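Local coordinates for protein DTDP-4-dehydrorhamnose reductase, rfbD ortholog (Clostridium acetobutylicum, PDB 1VL0) that probably catalyses the NAD(P)H-dependent reduction of dTDP-6-deoxy-L-lyxo-4-hexulose to dTDP-L-rhamnose, a step in dTDP-L-rhamnose biosynthesis, at residues A[79-92]-A[135-147]. Sequence-based numbering, arbitrary orientation.
Sequences CEEQYDLAYKINAI and SAYGKTKLEGENF. With NAI (1,4-dihydronicotinamide adenine dinucleotide), chain D.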
loop_
_atom_site.group_PDB
_atom_site.type_symbol
_atom_site.label_atom_id
_atom_site.label_comp_id
_atom_site.label_asym_id
_atom_site.label_seq_id
_atom_site.Cartn_x
_atom_site.Cartn_y
_atom_site.Cartn_z
ATOM N N CYS A 79 13.600 -17.772 -14.686
ATOM C CA CYS A 79 12.985 -16.437 -14.545
ATOM C C CYS A 79 13.955 -15.310 -14.903
ATOM O O CYS A 79 13.546 -14.279 -15.435
ATOM C CB CYS A 79 12.454 -16.211 -13.113
ATOM S SG CYS A 79 10.990 -17.174 -12.689
ATOM N N GLU A 80 15.237 -15.505 -14.616
ATOM C CA GLU A 80 16.253 -14.482 -14.905
ATOM C C GLU A 80 16.352 -14.204 -16.383
ATOM O O GLU A 80 16.545 -13.072 -16.774
ATOM C CB GLU A 80 17.637 -14.883 -14.389
ATOM C CG GLU A 80 17.759 -15.040 -12.886
ATOM C CD GLU A 80 17.441 -13.766 -12.099
ATOM O OE1 GLU A 80 17.612 -12.627 -12.613
ATOM O OE2 GLU A 80 17.029 -13.928 -10.932
ATOM N N GLU A 81 16.181 -15.239 -17.196
ATOM C CA GLU A 81 16.222 -15.089 -18.660
ATOM C C GLU A 81 14.840 -14.922 -19.302
ATOM O O GLU A 81 14.756 -14.565 -20.461
ATOM C CB GLU A 81 16.983 -16.271 -19.309
ATOM C CG GLU A 81 16.245 -17.613 -19.284
ATOM C CD GLU A 81 17.116 -18.844 -19.653
ATOM O OE1 GLU A 81 17.166 -19.216 -20.854
ATOM O OE2 GLU A 81 17.709 -19.484 -18.735
ATOM N N GLN A 82 13.775 -15.185 -18.541
ATOM C CA GLN A 82 12.395 -14.998 -18.997
ATOM C C GLN A 82 11.640 -14.001 -18.116
ATOM O O GLN A 82 10.581 -14.310 -17.633
ATOM C CB GLN A 82 11.667 -16.328 -18.959
ATOM C CG GLN A 82 12.389 -17.466 -19.663
ATOM C CD GLN A 82 11.539 -18.753 -19.759
ATOM O OE1 GLN A 82 10.767 -19.087 -18.860
ATOM N NE2 GLN A 82 11.680 -19.461 -20.872
ATOM N N TYR A 83 12.173 -12.796 -17.954
ATOM C CA TYR A 83 11.632 -11.785 -17.044
ATOM C C TYR A 83 10.204 -11.369 -17.416
ATOM O O TYR A 83 9.343 -11.250 -16.548
ATOM C CB TYR A 83 12.573 -10.573 -17.023
ATOM C CG TYR A 83 12.961 -10.090 -15.646
ATOM C CD1 TYR A 83 11.979 -9.807 -14.682
ATOM C CD2 TYR A 83 14.297 -9.901 -15.294
ATOM C CE1 TYR A 83 12.312 -9.350 -13.410
ATOM C CE2 TYR A 83 14.639 -9.426 -14.025
ATOM C CZ TYR A 83 13.637 -9.141 -13.099
ATOM O OH TYR A 83 13.995 -8.682 -11.853
ATOM N N ASP A 84 9.929 -11.193 -18.711
ATOM C CA ASP A 84 8.583 -10.793 -19.164
ATOM C C ASP A 84 7.567 -11.864 -18.786
ATOM O O ASP A 84 6.574 -11.603 -18.149
ATOM C CB ASP A 84 8.559 -10.587 -20.666
ATOM C CG ASP A 84 9.362 -9.391 -21.103
ATOM O OD1 ASP A 84 9.858 -8.622 -20.243
ATOM O OD2 ASP A 84 9.554 -9.157 -22.311
ATOM N N LEU A 85 7.898 -13.104 -19.097
ATOM C CA LEU A 85 7.042 -14.218 -18.781
ATOM C C LEU A 85 6.856 -14.392 -17.282
ATOM O O LEU A 85 5.757 -14.692 -16.831
ATOM C CB LEU A 85 7.591 -15.508 -19.428
ATOM C CG LEU A 85 6.690 -16.742 -19.258
ATOM C CD1 LEU A 85 5.319 -16.514 -19.881
ATOM C CD2 LEU A 85 7.339 -17.984 -19.862
ATOM N N ALA A 86 7.918 -14.231 -16.500
ATOM C CA ALA A 86 7.778 -14.269 -15.043
ATOM C C ALA A 86 6.808 -13.192 -14.536
ATOM O O ALA A 86 6.014 -13.442 -13.650
ATOM C CB ALA A 86 9.139 -14.093 -14.393
ATOM N N TYR A 87 6.895 -11.988 -15.087
ATOM C CA TYR A 87 6.011 -10.893 -14.694
ATOM C C TYR A 87 4.571 -11.245 -15.053
ATOM O O TYR A 87 3.680 -11.113 -14.225
ATOM C CB TYR A 87 6.435 -9.547 -15.335
ATOM C CG TYR A 87 7.284 -8.715 -14.416
ATOM C CD1 TYR A 87 6.775 -8.271 -13.183
ATOM C CD2 TYR A 87 8.562 -8.355 -14.749
ATOM C CE1 TYR A 87 7.512 -7.498 -12.322
ATOM C CE2 TYR A 87 9.309 -7.581 -13.882
ATOM C CZ TYR A 87 8.788 -7.170 -12.665
ATOM O OH TYR A 87 9.549 -6.411 -11.798
ATOM N N LYS A 88 4.371 -11.808 -16.251
ATOM C CA LYS A 88 3.028 -12.149 -16.690
ATOM C C LYS A 88 2.385 -13.170 -15.773
ATOM O O LYS A 88 1.231 -13.005 -15.378
ATOM C CB LYS A 88 3.017 -12.707 -18.121
ATOM C CG LYS A 88 3.311 -11.703 -19.189
ATOM C CD LYS A 88 3.158 -12.379 -20.579
ATOM C CE LYS A 88 3.562 -11.412 -21.691
ATOM N NZ LYS A 88 3.432 -11.953 -23.067
ATOM N N ILE A 89 3.131 -14.232 -15.445
ATOM C CA ILE A 89 2.572 -15.299 -14.644
ATOM C C ILE A 89 2.582 -14.953 -13.163
ATOM O O ILE A 89 1.637 -15.230 -12.457
ATOM C CB ILE A 89 3.328 -16.633 -14.893
ATOM C CG1 ILE A 89 3.231 -17.026 -16.384
ATOM C CG2 ILE A 89 2.705 -17.773 -14.022
ATOM C CD1 ILE A 89 3.927 -18.375 -16.751
ATOM N N ASN A 90 3.691 -14.407 -12.680
ATOM C CA ASN A 90 3.873 -14.216 -11.240
ATOM C C ASN A 90 3.254 -12.925 -10.696
ATOM O O ASN A 90 2.990 -12.859 -9.500
ATOM C CB ASN A 90 5.359 -14.285 -10.861
ATOM C CG ASN A 90 5.919 -15.681 -10.977
ATOM O OD1 ASN A 90 5.178 -16.654 -11.010
ATOM N ND2 ASN A 90 7.242 -15.793 -11.046
ATOM N N ALA A 91 3.027 -11.918 -11.560
ATOM C CA ALA A 91 2.463 -10.634 -11.132
ATOM C C ALA A 91 1.145 -10.281 -11.781
ATOM O O ALA A 91 0.204 -9.953 -11.076
ATOM C CB ALA A 91 3.415 -9.561 -11.345
ATOM N N ILE A 92 1.093 -10.322 -13.115
ATOM C CA ILE A 92 -0.129 -9.973 -13.868
ATOM C C ILE A 92 -1.238 -10.987 -13.613
ATOM O O ILE A 92 -2.407 -10.642 -13.558
ATOM C CB ILE A 92 0.144 -9.912 -15.407
ATOM C CG1 ILE A 92 1.164 -8.837 -15.795
ATOM C CG2 ILE A 92 -1.155 -9.711 -16.229
ATOM C CD1 ILE A 92 0.959 -7.539 -15.199
ATOM N N SER A 135 16.174 -11.579 -6.744
ATOM C CA SER A 135 16.022 -12.412 -7.921
ATOM C C SER A 135 14.822 -11.954 -8.744
ATOM O O SER A 135 13.919 -11.310 -8.199
ATOM C CB SER A 135 15.847 -13.862 -7.475
ATOM O OG SER A 135 14.639 -14.079 -6.768
ATOM N N ALA A 136 14.795 -12.303 -10.031
ATOM C CA ALA A 136 13.562 -12.104 -10.866
ATOM C C ALA A 136 12.347 -12.840 -10.319
ATOM O O ALA A 136 11.225 -12.343 -10.307
ATOM C CB ALA A 136 13.809 -12.533 -12.287
ATOM N N TYR A 137 12.557 -14.077 -9.911
ATOM C CA TYR A 137 11.489 -14.829 -9.309
ATOM C C TYR A 137 10.935 -14.072 -8.108
ATOM O O TYR A 137 9.740 -13.852 -7.998
ATOM C CB TYR A 137 11.994 -16.203 -8.888
ATOM C CG TYR A 137 10.960 -17.020 -8.153
ATOM C CD1 TYR A 137 9.782 -17.414 -8.787
ATOM C CD2 TYR A 137 11.144 -17.377 -6.833
ATOM C CE1 TYR A 137 8.841 -18.145 -8.107
ATOM C CE2 TYR A 137 10.195 -18.122 -6.129
ATOM C CZ TYR A 137 9.061 -18.494 -6.743
ATOM O OH TYR A 137 8.139 -19.238 -6.031
ATOM N N GLY A 138 11.809 -13.657 -7.192
ATOM C CA GLY A 138 11.332 -12.964 -6.005
ATOM C C GLY A 138 10.646 -11.629 -6.300
ATOM O O GLY A 138 9.638 -11.258 -5.694
ATOM N N LYS A 139 11.218 -10.888 -7.228
ATOM C CA LYS A 139 10.724 -9.558 -7.562
ATOM C C LYS A 139 9.337 -9.647 -8.186
ATOM O O LYS A 139 8.452 -8.896 -7.835
ATOM C CB LYS A 139 11.710 -8.868 -8.517
ATOM C CG LYS A 139 11.167 -7.599 -9.202
ATOM C CD LYS A 139 10.730 -6.479 -8.202
ATOM C CE LYS A 139 10.325 -5.195 -8.962
ATOM N NZ LYS A 139 10.066 -4.017 -8.043
ATOM N N THR A 140 9.173 -10.579 -9.108
ATOM C CA THR A 140 7.864 -10.789 -9.787
ATOM C C THR A 140 6.787 -11.346 -8.872
ATOM O O THR A 140 5.641 -10.963 -8.979
ATOM C CB THR A 140 8.012 -11.711 -11.016
ATOM O OG1 THR A 140 8.498 -13.026 -10.634
ATOM C CG2 THR A 140 9.019 -11.116 -12.023
ATOM N N LYS A 141 7.149 -12.263 -7.981
ATOM C CA LYS A 141 6.204 -12.759 -6.982
ATOM C C LYS A 141 5.830 -11.628 -6.027
ATOM O O LYS A 141 4.698 -11.506 -5.644
ATOM C CB LYS A 141 6.787 -13.921 -6.169
ATOM C CG LYS A 141 7.050 -15.197 -6.936
ATOM C CD LYS A 141 5.717 -15.898 -7.317
ATOM C CE LYS A 141 4.951 -16.430 -6.098
ATOM N NZ LYS A 141 3.690 -17.102 -6.529
ATOM N N LEU A 142 6.778 -10.795 -5.636
ATOM C CA LEU A 142 6.453 -9.646 -4.766
ATOM C C LEU A 142 5.453 -8.672 -5.396
ATOM O O LEU A 142 4.531 -8.207 -4.754
ATOM C CB LEU A 142 7.697 -8.878 -4.369
ATOM C CG LEU A 142 7.437 -7.655 -3.481
ATOM C CD1 LEU A 142 6.936 -8.008 -2.132
ATOM C CD2 LEU A 142 8.718 -6.849 -3.338
ATOM N N GLU A 143 5.662 -8.356 -6.654
ATOM C CA GLU A 143 4.762 -7.469 -7.343
ATOM C C GLU A 143 3.375 -8.097 -7.437
ATOM O O GLU A 143 2.370 -7.392 -7.355
ATOM C CB GLU A 143 5.319 -7.086 -8.725
ATOM C CG GLU A 143 6.579 -6.227 -8.623
ATOM C CD GLU A 143 6.366 -4.886 -7.928
ATOM O OE1 GLU A 143 5.184 -4.375 -7.877
ATOM O OE2 GLU A 143 7.396 -4.327 -7.471
ATOM N N GLY A 144 3.338 -9.408 -7.569
ATOM C CA GLY A 144 2.058 -10.160 -7.505
ATOM C C GLY A 144 1.372 -9.891 -6.183
ATOM O O GLY A 144 0.228 -9.580 -6.152
ATOM N N GLU A 145 2.112 -9.969 -5.068
ATOM C CA GLU A 145 1.547 -9.665 -3.739
ATOM C C GLU A 145 0.971 -8.264 -3.684
ATOM O O GLU A 145 -0.132 -8.051 -3.179
ATOM C CB GLU A 145 2.597 -9.756 -2.631
ATOM C CG GLU A 145 3.229 -11.111 -2.412
ATOM C CD GLU A 145 4.053 -11.175 -1.121
ATOM O OE1 GLU A 145 4.030 -10.174 -0.373
ATOM O OE2 GLU A 145 4.698 -12.223 -0.875
ATOM N N ASN A 146 1.746 -7.307 -4.196
ATOM C CA ASN A 146 1.357 -5.915 -4.131
ATOM C C ASN A 146 0.069 -5.657 -4.886
ATOM O O ASN A 146 -0.797 -4.917 -4.453
ATOM C CB ASN A 146 2.455 -5.051 -4.713
ATOM C CG ASN A 146 3.711 -4.989 -3.816
ATOM O OD1 ASN A 146 3.694 -5.352 -2.645
ATOM N ND2 ASN A 146 4.814 -4.534 -4.407
ATOM N N PHE A 147 -0.061 -6.280 -6.031
ATOM C CA PHE A 147 -1.314 -6.147 -6.833
ATOM C C PHE A 147 -2.513 -6.748 -6.133
ATOM O O PHE A 147 -3.576 -6.156 -6.131
ATOM C CB PHE A 147 -1.170 -6.885 -8.138
ATOM C CG PHE A 147 -0.512 -6.107 -9.232
ATOM C CD1 PHE A 147 -0.953 -4.831 -9.573
ATOM C CD2 PHE A 147 0.494 -6.699 -9.994
ATOM C CE1 PHE A 147 -0.374 -4.141 -10.606
ATOM C CE2 PHE A 147 1.073 -6.020 -11.034
ATOM C CZ PHE A 147 0.650 -4.737 -11.342
HETATM P PA NAI D . 3.875 -26.277 -9.394
HETATM O O1A NAI D . 5.014 -25.815 -10.258
HETATM O O2A NAI D . 3.992 -27.711 -8.936
HETATM O O5B NAI D . 2.525 -25.934 -10.191
HETATM C C5B NAI D . 2.366 -24.614 -10.672
HETATM C C4B NAI D . 1.291 -24.553 -11.749
HETATM O O4B NAI D . 1.405 -23.328 -12.470
HETATM C C3B NAI D . 1.375 -25.630 -12.829
HETATM O O3B NAI D . 0.268 -26.507 -12.743
HETATM C C2B NAI D . 1.373 -24.802 -14.123
HETATM O O2B NAI D . 0.825 -25.452 -15.262
HETATM C C1B NAI D . 0.624 -23.562 -13.626
HETATM N N9A NAI D . 0.517 -22.397 -14.525
HETATM C C8A NAI D . 1.552 -21.840 -15.222
HETATM N N7A NAI D . 1.067 -20.818 -15.955
HETATM C C5A NAI D . -0.268 -20.708 -15.769
HETATM C C6A NAI D . -1.217 -19.829 -16.296
HETATM N N6A NAI D . -0.875 -18.893 -17.168
HETATM N N1A NAI D . -2.534 -19.952 -15.913
HETATM C C2A NAI D . -2.903 -20.943 -14.997
HETATM N N3A NAI D . -1.979 -21.827 -14.500
HETATM C C4A NAI D . -0.654 -21.710 -14.864
HETATM O O3 NAI D . 3.740 -25.256 -8.165
HETATM P PN NAI D . 3.876 -25.593 -6.587
HETATM O O1N NAI D . 2.584 -26.046 -6.036
HETATM O O2N NAI D . 5.181 -26.256 -6.367
HETATM O O5D NAI D . 3.916 -24.071 -6.040
HETATM C C5D NAI D . 2.725 -23.507 -5.505
HETATM C C4D NAI D . 3.002 -22.100 -5.046
HETATM O O4D NAI D . 4.046 -22.065 -4.049
HETATM C C3D NAI D . 3.432 -21.185 -6.191
HETATM O O3D NAI D . 2.620 -20.052 -6.068
HETATM C C2D NAI D . 4.906 -20.871 -5.933
HETATM O O2D NAI D . 5.390 -19.595 -6.340
HETATM C C1D NAI D . 4.955 -21.023 -4.408
HETATM N N1N NAI D . 6.271 -21.398 -3.895
HETATM C C2N NAI D . 6.730 -22.678 -4.113
HETATM C C3N NAI D . 7.977 -23.023 -3.593
HETATM C C7N NAI D . 8.679 -24.255 -4.080
HETATM O O7N NAI D . 9.762 -24.721 -3.321
HETATM N N7N NAI D . 8.273 -24.875 -5.196
HETATM C C4N NAI D . 8.720 -22.082 -2.868
HETATM C C5N NAI D . 8.242 -20.789 -2.657
HETATM C C6N NAI D . 6.996 -20.479 -3.195
HETATM O O HOH W 1 15.045 -15.754 -10.447
HETATM O O HOH W 2 2.421 -15.580 -8.288
#
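The Y87 ring takes the methyl of T140 squarely over its centre, CG2 lying 3.7 Å from the ring centroid, while E143 CG comes to its edge; the ring also stacks on F128 of a second subunit. A136 CB lies over a face of the Y83 ring, displaced toward the rim, 3.5 Å from Y83 CZ. The Y137 ring has K141 CG over one face, NAI O2D at its edge and C79 SG set obliquely, with SG 4.0 Å from Y137 CB. N90 turns its amide plane 78° from this ring and aims ND2 at T140 OG1 (3.1 Å), in the amide plane; its OD1 accepts from H73 N. A chi1 of 61° in T140 tucks OG1 in over its own backbone and points CG2 at the Y87 face. Helices 83-92 and 136-147 cross at -36° on one side of the Rossmann-type sheet, the second bearing the YxxxK motif of the short-chain dehydrogenase/reductase superfamily: Y137 OH and K141 NZ both hydrogen-bond NAI O2D, and NZ also reaches O3D and I111 O. A water links K141 NZ to N90 O. The segment axes approach to 7.0 Å; A91 and G144 meet CA to CA at 3.7 Å, and A91 is a knob among T140, E143, G144 and F147. At the other end, A136 N donates to E80 OE2 (2.9 Å) from above the carboxylate plane, and a water bridges OE2 to Y137 N.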